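Local coordinates for protein beta-lactamase/D-alanine Carboxypeptidase (Yersinia pestis, PDB 3RJU) that is probably a serine beta-lactamase or D-alanine carboxypeptidase of the penicillin-binding protein family, acting on beta-lactams or D-alanyl peptides, at residues A[64-69]-A[285-290]; A[69-74]-A[185-190]; A[163-168]-A[224-229]; A[189-194]-A[237-242]. All blocks are in the same frame, centred on the assembly; numbering follows the deposited sequence. Where two conformers were deposited one is given.

Interaction 1: residues A[64-69]-A[285-290]; sequences TKLMTS and LGWVYM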
loop_
_atom_site.group_PDB
_atom_site.type_symbol
_atom_site.label_atom_id
_atom_site.label_comp_id
_atom_site.label_asym_id
_atom_site.label_seq_id
_atom_site.Cartn_x
_atom_site.Cartn_y
_atom_site.Cartn_z
ATOM N N THR A 64 1.883 -1.677 0.962
ATOM C CA THR A 64 3.211 -1.423 1.536
ATOM C C THR A 64 3.586 0.056 1.435
ATOM O O THR A 64 4.162 0.615 2.368
ATOM C CB THR A 64 4.301 -2.245 0.801
ATOM O OG1 THR A 64 4.093 -3.641 1.047
ATOM C CG2 THR A 64 5.717 -1.860 1.293
ATOM N N LYS A 65 3.254 0.694 0.313
ATOM C CA LYS A 65 3.629 2.101 0.105
ATOM C C LYS A 65 3.041 3.025 1.166
ATOM O O LYS A 65 3.671 4.020 1.536
ATOM C CB LYS A 65 3.179 2.565 -1.274
ATOM C CG LYS A 65 3.911 1.872 -2.416
ATOM C CD LYS A 65 3.514 2.447 -3.763
ATOM C CE LYS A 65 4.356 1.886 -4.911
ATOM N NZ LYS A 65 4.142 0.411 -5.109
ATOM N N LEU A 66 1.849 2.705 1.666
ATOM C CA LEU A 66 1.243 3.520 2.742
ATOM C C LEU A 66 2.071 3.459 4.016
ATOM O O LEU A 66 2.157 4.431 4.769
ATOM C CB LEU A 66 -0.188 3.060 3.043
ATOM C CG LEU A 66 -1.145 3.020 1.839
ATOM C CD1 LEU A 66 -2.540 2.615 2.328
ATOM C CD2 LEU A 66 -1.158 4.380 1.143
HETATM N N MSE A 67 2.679 2.308 4.264
HETATM C CA MSE A 67 3.555 2.170 5.427
HETATM C C MSE A 67 4.898 2.886 5.219
HETATM O O MSE A 67 5.446 3.458 6.154
HETATM C CB MSE A 67 3.749 0.688 5.776
HETATM C CG MSE A 67 2.427 0.036 6.183
HETATM SE SE MSE A 67 2.561 -1.797 6.723
HETATM C CE MSE A 67 0.638 -2.211 6.799
ATOM N N THR A 68 5.436 2.845 4.008
ATOM C CA THR A 68 6.651 3.610 3.717
ATOM C C THR A 68 6.394 5.091 3.953
ATOM O O THR A 68 7.181 5.765 4.612
ATOM C CB THR A 68 7.106 3.393 2.280
ATOM O OG1 THR A 68 7.062 1.980 2.005
ATOM C CG2 THR A 68 8.525 3.921 2.074
ATOM N N SER A 69 5.285 5.606 3.431
ATOM C CA SER A 69 4.947 7.012 3.693
ATOM C C SER A 69 4.673 7.290 5.168
ATOM O O SER A 69 5.026 8.360 5.683
ATOM C CB SER A 69 3.789 7.472 2.800
ATOM O OG SER A 69 4.298 7.739 1.497
ATOM N N LEU A 285 0.549 10.903 -0.046
ATOM C CA LEU A 285 1.760 10.156 0.213
ATOM C C LEU A 285 1.369 8.686 0.088
ATOM O O LEU A 285 1.022 8.021 1.081
ATOM C CB LEU A 285 2.277 10.489 1.619
ATOM C CG LEU A 285 2.443 12.011 1.863
ATOM C CD1 LEU A 285 2.863 12.312 3.300
ATOM C CD2 LEU A 285 3.408 12.690 0.836
ATOM N N GLY A 286 1.364 8.205 -1.151
ATOM C CA GLY A 286 0.871 6.872 -1.459
ATOM C C GLY A 286 -0.646 6.842 -1.575
ATOM O O GLY A 286 -1.184 6.304 -2.538
ATOM N N TRP A 287 -1.335 7.377 -0.571
ATOM C CA TRP A 287 -2.792 7.475 -0.597
ATOM C C TRP A 287 -3.258 8.181 -1.860
ATOM O O TRP A 287 -2.607 9.116 -2.345
ATOM C CB TRP A 287 -3.289 8.276 0.610
ATOM C CG TRP A 287 -3.090 7.575 1.899
ATOM C CD1 TRP A 287 -2.053 7.748 2.801
ATOM C CD2 TRP A 287 -3.951 6.576 2.465
ATOM N NE1 TRP A 287 -2.230 6.894 3.880
ATOM C CE2 TRP A 287 -3.382 6.173 3.693
ATOM C CE3 TRP A 287 -5.143 5.963 2.035
ATOM C CZ2 TRP A 287 -3.980 5.212 4.513
ATOM C CZ3 TRP A 287 -5.729 5.013 2.850
ATOM C CH2 TRP A 287 -5.147 4.644 4.073
ATOM N N VAL A 288 -4.408 7.745 -2.361
ATOM C CA VAL A 288 -5.053 8.356 -3.501
ATOM C C VAL A 288 -6.451 8.771 -3.080
ATOM O O VAL A 288 -7.175 7.976 -2.464
ATOM C CB VAL A 288 -5.139 7.366 -4.680
ATOM C CG1 VAL A 288 -6.035 7.926 -5.833
ATOM C CG2 VAL A 288 -3.735 7.041 -5.188
ATOM N N TYR A 289 -6.840 9.998 -3.434
ATOM C CA TYR A 289 -8.160 10.498 -3.087
ATOM C C TYR A 289 -9.043 10.546 -4.316
ATOM O O TYR A 289 -8.627 11.031 -5.368
ATOM C CB TYR A 289 -8.079 11.897 -2.470
ATOM C CG TYR A 289 -9.432 12.523 -2.229
ATOM C CD1 TYR A 289 -10.266 12.043 -1.228
ATOM C CD2 TYR A 289 -9.873 13.602 -2.998
ATOM C CE1 TYR A 289 -11.516 12.610 -1.000
ATOM C CE2 TYR A 289 -11.127 14.178 -2.780
ATOM C CZ TYR A 289 -11.934 13.682 -1.772
ATOM O OH TYR A 289 -13.175 14.231 -1.541
HETATM N N MSE A 290 -10.255 10.014 -4.175
HETATM C CA MSE A 290 -11.280 10.119 -5.210
HETATM C C MSE A 290 -12.415 10.954 -4.660
HETATM O O MSE A 290 -12.979 10.626 -3.607
HETATM C CB MSE A 290 -11.793 8.723 -5.599
HETATM C CG MSE A 290 -10.680 7.790 -6.084
HETATM SE SE MSE A 290 -11.291 6.090 -6.780
HETATM C CE MSE A 290 -12.371 5.479 -5.286
HETATM O O HOH W 1 -0.071 6.112 5.716
#

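Interaction 2: residues A[69-74]-A[185-190]; sequences SEIMVK and DKITAP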
loop_
_atom_site.group_PDB
_atom_site.type_symbol
_atom_site.label_atom_id
_atom_site.label_comp_id
_atom_site.label_asym_id
_atom_site.label_seq_id
_atom_site.Cartn_x
_atom_site.Cartn_y
_atom_site.Cartn_z
ATOM N N SER A 69 5.285 5.606 3.431
ATOM C CA SER A 69 4.947 7.012 3.693
ATOM C C SER A 69 4.673 7.290 5.168
ATOM O O SER A 69 5.026 8.360 5.683
ATOM C CB SER A 69 3.789 7.472 2.800
ATOM O OG SER A 69 4.298 7.739 1.497
ATOM N N GLU A 70 4.063 6.326 5.861
ATOM C CA GLU A 70 3.854 6.459 7.304
ATOM C C GLU A 70 5.185 6.661 8.032
ATOM O O GLU A 70 5.331 7.557 8.868
ATOM C CB GLU A 70 3.154 5.217 7.886
ATOM C CG GLU A 70 3.099 5.262 9.430
ATOM C CD GLU A 70 2.251 4.195 10.077
ATOM O OE1 GLU A 70 1.877 3.262 9.394
ATOM O OE2 GLU A 70 1.996 4.282 11.309
ATOM N N ILE A 71 6.155 5.812 7.718
ATOM C CA ILE A 71 7.484 5.927 8.301
ATOM C C ILE A 71 8.137 7.264 7.962
ATOM O O ILE A 71 8.727 7.905 8.842
ATOM C CB ILE A 71 8.366 4.723 7.912
ATOM C CG1 ILE A 71 7.802 3.462 8.580
ATOM C CG2 ILE A 71 9.840 4.946 8.315
ATOM C CD1 ILE A 71 8.419 2.173 8.087
HETATM N N MSE A 72 8.029 7.700 6.710
HETATM C CA MSE A 72 8.559 9.009 6.338
HETATM C C MSE A 72 7.923 10.119 7.188
HETATM O O MSE A 72 8.613 10.984 7.723
HETATM C CB MSE A 72 8.333 9.293 4.857
HETATM C CG MSE A 72 8.891 10.643 4.411
HETATM SE SE MSE A 72 8.389 11.059 2.574
HETATM C CE MSE A 72 6.452 11.113 2.825
ATOM N N VAL A 73 6.601 10.087 7.324
ATOM C CA VAL A 73 5.899 11.111 8.096
ATOM C C VAL A 73 6.320 11.071 9.574
ATOM O O VAL A 73 6.549 12.117 10.202
ATOM C CB VAL A 73 4.371 10.959 7.922
ATOM C CG1 VAL A 73 3.599 11.740 8.972
ATOM C CG2 VAL A 73 3.971 11.379 6.511
ATOM N N LYS A 74 6.443 9.872 10.137
ATOM C CA LYS A 74 6.877 9.767 11.520
ATOM C C LYS A 74 8.308 10.262 11.714
ATOM O O LYS A 74 8.585 11.026 12.657
ATOM C CB LYS A 74 6.687 8.347 12.045
ATOM C CG LYS A 74 5.210 8.024 12.227
ATOM C CD LYS A 74 4.987 6.607 12.638
ATOM C CE LYS A 74 3.603 6.460 13.255
ATOM N NZ LYS A 74 3.366 5.042 13.589
ATOM N N ASP A 185 9.884 -0.990 14.485
ATOM C CA ASP A 185 9.870 -0.006 15.577
ATOM C C ASP A 185 8.792 1.071 15.448
ATOM O O ASP A 185 8.222 1.520 16.467
ATOM C CB ASP A 185 11.246 0.662 15.735
ATOM C CG ASP A 185 12.338 -0.327 16.095
ATOM O OD1 ASP A 185 12.009 -1.469 16.487
ATOM O OD2 ASP A 185 13.528 0.043 15.988
ATOM N N LYS A 186 8.527 1.502 14.216
ATOM C CA LYS A 186 7.553 2.569 13.986
ATOM C C LYS A 186 6.126 2.076 13.768
ATOM O O LYS A 186 5.179 2.814 14.010
ATOM C CB LYS A 186 7.964 3.451 12.796
ATOM C CG LYS A 186 9.185 4.335 13.043
ATOM C CD LYS A 186 8.962 5.207 14.251
ATOM C CE LYS A 186 9.802 6.474 14.196
ATOM N NZ LYS A 186 9.547 7.310 15.400
ATOM N N ILE A 187 5.974 0.839 13.294
ATOM C CA ILE A 187 4.650 0.361 12.917
ATOM C C ILE A 187 4.205 -0.930 13.605
ATOM O O ILE A 187 3.228 -0.940 14.368
ATOM C CB ILE A 187 4.520 0.174 11.393
ATOM C CG1 ILE A 187 4.757 1.503 10.683
ATOM C CG2 ILE A 187 3.127 -0.361 11.052
ATOM C CD1 ILE A 187 4.624 1.436 9.149
ATOM N N THR A 188 4.892 -2.025 13.316
ATOM C CA THR A 188 4.352 -3.331 13.681
ATOM C C THR A 188 4.472 -3.677 15.174
ATOM O O THR A 188 3.552 -4.250 15.747
ATOM C CB THR A 188 4.943 -4.470 12.810
ATOM O OG1 THR A 188 6.329 -4.670 13.130
ATOM C CG2 THR A 188 4.782 -4.141 11.318
ATOM N N ALA A 189 5.597 -3.351 15.809
ATOM C CA ALA A 189 5.737 -3.675 17.221
ATOM C C ALA A 189 4.745 -2.907 18.114
ATOM O O ALA A 189 4.099 -3.510 18.985
ATOM C CB ALA A 189 7.195 -3.514 17.701
ATOM N N PRO A 190 4.596 -1.586 17.896
ATOM C CA PRO A 190 3.642 -0.865 18.749
ATOM C C PRO A 190 2.203 -1.351 18.589
ATOM O O PRO A 190 1.416 -1.238 19.529
ATOM C CB PRO A 190 3.761 0.590 18.275
ATOM C CG PRO A 190 5.151 0.676 17.699
ATOM C CD PRO A 190 5.412 -0.670 17.074
#

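Interaction 3: residues A[163-168]-A[224-229]; sequences AYDLLA and AGSGGI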
loop_
_atom_site.group_PDB
_atom_site.type_symbol
_atom_site.label_atom_id
_atom_site.label_comp_id
_atom_site.label_asym_id
_atom_site.label_seq_id
_atom_site.Cartn_x
_atom_site.Cartn_y
_atom_site.Cartn_z
ATOM N N ALA A 163 10.869 4.164 -7.246
ATOM C CA ALA A 163 10.948 5.366 -6.432
ATOM C C ALA A 163 10.632 5.091 -4.958
ATOM O O ALA A 163 11.249 5.681 -4.065
ATOM C CB ALA A 163 10.026 6.466 -7.006
ATOM N N TYR A 164 9.653 4.219 -4.702
ATOM C CA TYR A 164 9.269 3.886 -3.339
ATOM C C TYR A 164 10.319 3.046 -2.602
ATOM O O TYR A 164 10.487 3.186 -1.386
ATOM C CB TYR A 164 7.887 3.214 -3.289
ATOM C CG TYR A 164 6.829 4.153 -2.770
ATOM C CD1 TYR A 164 6.558 4.229 -1.413
ATOM C CD2 TYR A 164 6.136 5.008 -3.637
ATOM C CE1 TYR A 164 5.614 5.105 -0.912
ATOM C CE2 TYR A 164 5.187 5.899 -3.147
ATOM C CZ TYR A 164 4.926 5.932 -1.776
ATOM O OH TYR A 164 3.992 6.798 -1.266
ATOM N N ASP A 165 11.038 2.186 -3.326
ATOM C CA ASP A 165 12.132 1.460 -2.685
ATOM C C ASP A 165 13.331 2.386 -2.424
ATOM O O ASP A 165 13.986 2.286 -1.377
ATOM C CB ASP A 165 12.481 0.215 -3.493
ATOM C CG ASP A 165 11.359 -0.790 -3.467
ATOM O OD1 ASP A 165 10.852 -1.026 -2.345
ATOM O OD2 ASP A 165 10.965 -1.298 -4.544
ATOM N N LEU A 166 13.596 3.306 -3.351
ATOM C CA LEU A 166 14.596 4.342 -3.072
ATOM C C LEU A 166 14.206 5.163 -1.833
ATOM O O LEU A 166 15.062 5.542 -1.051
ATOM C CB LEU A 166 14.819 5.265 -4.276
ATOM C CG LEU A 166 15.503 4.599 -5.482
ATOM C CD1 LEU A 166 15.427 5.497 -6.719
ATOM C CD2 LEU A 166 16.960 4.222 -5.179
ATOM N N LEU A 167 12.918 5.445 -1.669
ATOM C CA LEU A 167 12.447 6.149 -0.483
ATOM C C LEU A 167 12.765 5.350 0.779
ATOM O O LEU A 167 13.276 5.899 1.767
ATOM C CB LEU A 167 10.948 6.426 -0.571
ATOM C CG LEU A 167 10.303 7.120 0.626
ATOM C CD1 LEU A 167 10.991 8.452 0.959
ATOM C CD2 LEU A 167 8.802 7.323 0.368
ATOM N N ALA A 168 12.471 4.052 0.759
ATOM C CA ALA A 168 12.761 3.211 1.920
ATOM C C ALA A 168 14.249 3.242 2.210
ATOM O O ALA A 168 14.640 3.348 3.369
ATOM C CB ALA A 168 12.303 1.767 1.693
ATOM N N ALA A 224 11.042 -3.473 0.014
ATOM C CA ALA A 224 10.653 -2.997 1.337
ATOM C C ALA A 224 9.758 -1.762 1.308
ATOM O O ALA A 224 8.872 -1.609 2.145
ATOM C CB ALA A 224 11.897 -2.708 2.158
ATOM N N GLY A 225 10.021 -0.862 0.370
ATOM C CA GLY A 225 9.253 0.357 0.255
ATOM C C GLY A 225 8.042 0.276 -0.661
ATOM O O GLY A 225 7.051 0.988 -0.434
ATOM N N SER A 226 8.114 -0.569 -1.697
ATOM C CA SER A 226 7.122 -0.531 -2.772
ATOM C C SER A 226 6.037 -1.595 -2.655
ATOM O O SER A 226 4.899 -1.367 -3.080
ATOM C CB SER A 226 7.799 -0.693 -4.144
ATOM O OG SER A 226 8.425 -1.952 -4.242
ATOM N N GLY A 227 6.381 -2.769 -2.139
ATOM C CA GLY A 227 5.413 -3.852 -2.210
ATOM C C GLY A 227 5.614 -5.150 -1.462
ATOM O O GLY A 227 4.750 -6.017 -1.532
ATOM N N GLY A 228 6.724 -5.300 -0.741
ATOM C CA GLY A 228 7.086 -6.615 -0.229
ATOM C C GLY A 228 6.402 -7.130 1.026
ATOM O O GLY A 228 6.603 -8.279 1.407
ATOM N N ILE A 229 5.626 -6.289 1.702
ATOM C CA ILE A 229 5.184 -6.641 3.052
ATOM C C ILE A 229 4.167 -7.786 3.061
ATOM O O ILE A 229 3.205 -7.785 2.301
ATOM C CB ILE A 229 4.668 -5.395 3.847
ATOM C CG1 ILE A 229 5.820 -4.421 4.122
ATOM C CG2 ILE A 229 3.972 -5.821 5.162
ATOM C CD1 ILE A 229 5.362 -3.123 4.775
#

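Interaction 4: residues A[189-194]-A[237-242]; sequences APLGMK and QHWMQQ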
loop_
_atom_site.group_PDB
_atom_site.type_symbol
_atom_site.label_atom_id
_atom_site.label_comp_id
_atom_site.label_asym_id
_atom_site.label_seq_id
_atom_site.Cartn_x
_atom_site.Cartn_y
_atom_site.Cartn_z
ATOM N N ALA A 189 5.597 -3.351 15.809
ATOM C CA ALA A 189 5.737 -3.675 17.221
ATOM C C ALA A 189 4.745 -2.907 18.114
ATOM O O ALA A 189 4.099 -3.510 18.985
ATOM C CB ALA A 189 7.195 -3.514 17.701
ATOM N N PRO A 190 4.596 -1.586 17.896
ATOM C CA PRO A 190 3.642 -0.865 18.749
ATOM C C PRO A 190 2.203 -1.351 18.589
ATOM O O PRO A 190 1.416 -1.238 19.529
ATOM C CB PRO A 190 3.761 0.590 18.275
ATOM C CG PRO A 190 5.151 0.676 17.699
ATOM C CD PRO A 190 5.412 -0.670 17.074
ATOM N N LEU A 191 1.859 -1.888 17.425
ATOM C CA LEU A 191 0.487 -2.317 17.191
ATOM C C LEU A 191 0.306 -3.821 17.362
ATOM O O LEU A 191 -0.802 -4.332 17.224
ATOM C CB LEU A 191 0.016 -1.880 15.811
ATOM C CG LEU A 191 -0.163 -0.382 15.592
ATOM C CD1 LEU A 191 -0.571 -0.126 14.144
ATOM C CD2 LEU A 191 -1.202 0.174 16.557
ATOM N N GLY A 192 1.384 -4.523 17.692
ATOM C CA GLY A 192 1.295 -5.958 17.898
ATOM C C GLY A 192 0.917 -6.710 16.637
ATOM O O GLY A 192 0.227 -7.734 16.706
HETATM N N MSE A 193 1.360 -6.201 15.488
HETATM C CA MSE A 193 1.154 -6.855 14.197
HETATM C C MSE A 193 2.240 -7.907 14.019
HETATM O O MSE A 193 3.252 -7.693 13.316
HETATM C CB MSE A 193 1.202 -5.831 13.071
HETATM C CG MSE A 193 0.063 -4.791 13.174
HETATM SE SE MSE A 193 0.358 -3.211 12.073
HETATM C CE MSE A 193 0.067 -4.029 10.353
ATOM N N LYS A 194 2.018 -9.038 14.676
ATOM C CA LYS A 194 3.049 -10.037 14.897
ATOM C C LYS A 194 3.317 -10.851 13.652
ATOM O O LYS A 194 4.257 -11.640 13.627
ATOM C CB LYS A 194 2.617 -10.977 16.014
ATOM C CG LYS A 194 1.280 -11.627 15.698
ATOM C CD LYS A 194 0.709 -12.444 16.839
ATOM C CE LYS A 194 -0.691 -12.936 16.476
ATOM N NZ LYS A 194 -1.336 -13.670 17.607
ATOM N N GLN A 237 -6.332 -5.191 10.127
ATOM C CA GLN A 237 -7.413 -4.547 10.870
ATOM C C GLN A 237 -6.830 -3.536 11.873
ATOM O O GLN A 237 -7.283 -2.391 11.969
ATOM C CB GLN A 237 -8.272 -5.567 11.627
ATOM C CG GLN A 237 -9.374 -4.930 12.440
ATOM C CD GLN A 237 -9.941 -5.871 13.501
ATOM O OE1 GLN A 237 -10.050 -7.080 13.276
ATOM N NE2 GLN A 237 -10.301 -5.320 14.663
ATOM N N HIS A 238 -5.834 -3.975 12.639
ATOM C CA HIS A 238 -5.227 -3.115 13.649
ATOM C C HIS A 238 -4.567 -1.883 13.029
ATOM O O HIS A 238 -4.686 -0.783 13.572
ATOM C CB HIS A 238 -4.236 -3.906 14.512
ATOM C CG HIS A 238 -4.877 -5.006 15.297
ATOM N ND1 HIS A 238 -5.971 -4.794 16.108
ATOM C CD2 HIS A 238 -4.592 -6.328 15.387
ATOM C CE1 HIS A 238 -6.335 -5.937 16.666
ATOM N NE2 HIS A 238 -5.514 -6.884 16.243
ATOM N N TRP A 239 -3.905 -2.062 11.886
ATOM C CA TRP A 239 -3.260 -0.948 11.200
ATOM C C TRP A 239 -4.296 0.056 10.710
ATOM O O TRP A 239 -4.173 1.272 10.924
ATOM C CB TRP A 239 -2.407 -1.439 10.023
ATOM C CG TRP A 239 -1.541 -0.361 9.469
ATOM C CD1 TRP A 239 -0.351 0.048 9.971
ATOM C CD2 TRP A 239 -1.802 0.460 8.323
ATOM N NE1 TRP A 239 0.154 1.085 9.216
ATOM C CE2 TRP A 239 -0.711 1.351 8.191
ATOM C CE3 TRP A 239 -2.838 0.521 7.388
ATOM C CZ2 TRP A 239 -0.633 2.303 7.167
ATOM C CZ3 TRP A 239 -2.767 1.468 6.376
ATOM C CH2 TRP A 239 -1.665 2.341 6.272
HETATM N N MSE A 240 -5.335 -0.453 10.063
HETATM C CA MSE A 240 -6.346 0.416 9.487
HETATM C C MSE A 240 -7.083 1.193 10.595
HETATM O O MSE A 240 -7.462 2.351 10.405
HETATM C CB MSE A 240 -7.329 -0.420 8.662
HETATM C CG MSE A 240 -8.371 0.419 7.968
HETATM SE SE MSE A 240 -9.339 -0.535 6.561
HETATM C CE MSE A 240 -10.321 -1.786 7.683
ATOM N N GLN A 241 -7.277 0.557 11.746
ATOM C CA GLN A 241 -8.022 1.163 12.856
ATOM C C GLN A 241 -7.415 2.493 13.303
ATOM O O GLN A 241 -8.130 3.374 13.783
ATOM C CB GLN A 241 -8.094 0.192 14.052
ATOM C CG GLN A 241 -8.892 0.722 15.273
ATOM C CD GLN A 241 -10.358 0.894 14.972
ATOM O OE1 GLN A 241 -11.109 -0.078 14.956
ATOM N NE2 GLN A 241 -10.771 2.129 14.687
ATOM N N GLN A 242 -6.099 2.655 13.164
ATOM C CA GLN A 242 -5.473 3.892 13.658
ATOM C C GLN A 242 -5.892 5.141 12.880
ATOM O O GLN A 242 -5.663 6.260 13.340
ATOM C CB GLN A 242 -3.936 3.823 13.804
ATOM C CG GLN A 242 -3.212 2.656 13.168
ATOM C CD GLN A 242 -1.855 3.042 12.571
ATOM O OE1 GLN A 242 -0.970 3.597 13.242
ATOM N NE2 GLN A 242 -1.693 2.754 11.312
#

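Interaction 1: residues A[64-69]-A[285-290]
Leu66 and Ser69, one turn apart on helix 64-77, meet the residues that lead into strand 288-290. Early in the segment Lys65 turns its ammonium away from this contact to Ser62 OG, Tyr159 OH, Asn161 OD1 and Ser226 O. Leu66 carries most of the packing. Its CG stands anti to the carbonyl carbon (chi1 -55°), which spreads the two methyls over one face of the Trp287 indole. CD2 sits 3.6 Å from the centroid of the five-membered ring and almost exactly on the ring normal, a CH-pi contact over the face. CD1 lies above the six-membered half, 3.7 Å from Trp287 CZ2. CD2 also touches the backbone, 3.5 Å from Trp287 N. At the indole edge a water joins the same two residues: it donates to Leu66 O at 2.9 Å and accepts from Trp287 NE1 at 2.9 Å, so the ring nitrogen is satisfied and the ring's rotation is constrained. Further on, Ser69 lays CB 3.3 Å from Leu285 O, while its OG is 3.4 Å from Leu285 CB and has its hydrogen-bond partner in Tyr164 OH. Gly286, at positive phi, turns the chain between these contacts, and the position a beta carbon would take there lies close to Leu66 CD2. Trp239 and Phe243 extend the aromatic packing around Trp287. Fastening the helix that follows a probable SxxK serine to the approach to strand 288-290 of the antiparallel sheet is the arrangement of the serine beta-lactamase and penicillin-binding protein fold.

Interaction 2: residues A[69-74]-A[185-190]
Lys74 reaches across from helix 64-77 to the backbone of Lys186 on helix 179-191. Its CB lies 4.2 Å from Lys186 CE, the two lysines packing their aliphatic parts together. Beyond CG the chain is extended, and CD and CE each pass about 4.0 Å from Lys186 O. At the tip, NZ donates to Lys186 O at 2.9 Å, with a C=O...N angle of 156° and some tilt from the carbonyl plane. The same ammonium forms a salt bridge with Glu70 OE2, one turn back on its own helix, at 2.8 Å; it meets that oxygen on the anti side, tilted out of the carboxylate plane. The two helix segments run at 113° to each other with their axes 10.0 Å apart, a steep crossing within the helical part of the beta-lactamase fold. The carbonyl of Lys186 lies on a wider, pi-type turn spanning 185-188. Beside the lysine, Glu70 and Ile187 approach from opposite directions. With CG anti to the backbone N (chi1 172°), the glutamate extends its carboxylate to the isoleucine, where OE1 comes 3.3 Å from Ile187 CD1. That CD1 also touches Ile71 CG1 at 3.8 Å, the two isoleucines crossing at about a right angle. Several partners hold the buried carboxylate: Trp239 NE1 bonds to OE1, while Lys252 adds a second salt bridge at OE2. Lys186 NZ turns to Asp78.

Interaction 3: residues A[163-168]-A[224-229]
Asp165 OD1 accepts two backbone N-H groups in succession, from Gly225 at 2.8 Å and from Ser226 at 2.9 Å. In the beta-lactamase fold this carboxylate joins helix 162-175 to the loop that runs up to strand 230-231, beside the probable SxxK site. The two donors use the oxygen differently: Gly225 N meets it nearly along the C-O axis, whereas Ser226 N comes from above the carboxylate plane, 45° out of it. Both bonds are bent, with N-H...O angles near 130°. The other oxygen is taken by the serine hydroxyl. Ser226 OG donates to Asp165 OD2 at 2.6 Å on the syn side. Its torsion (chi1 63°) sets OG between the backbone N and the carbonyl carbon, where it faces the acid while the adjacent N-H faces OD1. Three bonds thus fix the carboxylate's rotation and bind its charge to the turn. Gly225 allows the close approach: the place of a beta carbon would fall within clashing distance of Tyr164 O and Ala168 CB. Ala168 CB instead packs 3.7 Å from Gly225 CA. Alongside, Tyr164 CD1 comes 3.4 Å from Gly225 O, a carbonyl also bonded by Thr68 OG1, and the tyrosine hydroxyl goes on to Ala112 O. Gly225 CA points a hydrogen at Tyr164 O, with 3.5 Å between the carbon and the oxygen.

Interaction 4: residues A[189-194]-A[237-242]
Met193 and Leu191 meet Trp239 from the end of helix 179-191, and the two contacts differ in closeness. The tight part is the selenomethionine: Met193 CE rests 3.6 Å from Trp239 CB, and SE lies at the indole edge, 3.9 Å from Trp239 CD1. This is a Met-aromatic contact, SE standing 75° off the normal of the five-membered ring. A bend at chi3 (72°) brings CE back against Trp239 CB. Towards solvent the packing is looser. Leu191 CD1 stays 4.2 Å from Trp239 CD1, and exposed His238 borders this side. Gln242 was deposited in two conformers; in the one described, its CD lies 3.8 Å from Leu191 CD1, and its NE2 bonds to Trp239 O at 2.9 Å and sits over one face of the indole. Gly192, at positive phi, ends the helix in a Schellman motif and lets the chain turn from the outer leucine to the buried Met193. Since the two segments meet through apolar and selenium-edge contacts, their grip rests on shape and dispersion, while a single hydrogen bond from the ring nitrogen to a carboxylate outside the two segments orients the indole.

How the interactions relate
Helix 64-77 runs through the set: interactions 1 and 2 both use it and share Ser69, their centres about 13 Å apart. Interactions 2 and 4 share Ala189 and Pro190 on helix 179-191, with centres about 11 Å apart. Along the chain, interactions 3 and 4 lie between the two segments of interaction 1, interaction 2 starts on Ser69, the last residue of segment 64-69, and interaction 3 alternates with both 2 and 4. Interactions 3 and 4 flank the central helix about 20 Å apart, centre to centre, without touching. Packing of Met67 on Trp239 ties interaction 1 to 4. Distant parts of the sequence thus converge on the helix with the lysine of an SxxK-like pattern, consistent with the family's active-site helix.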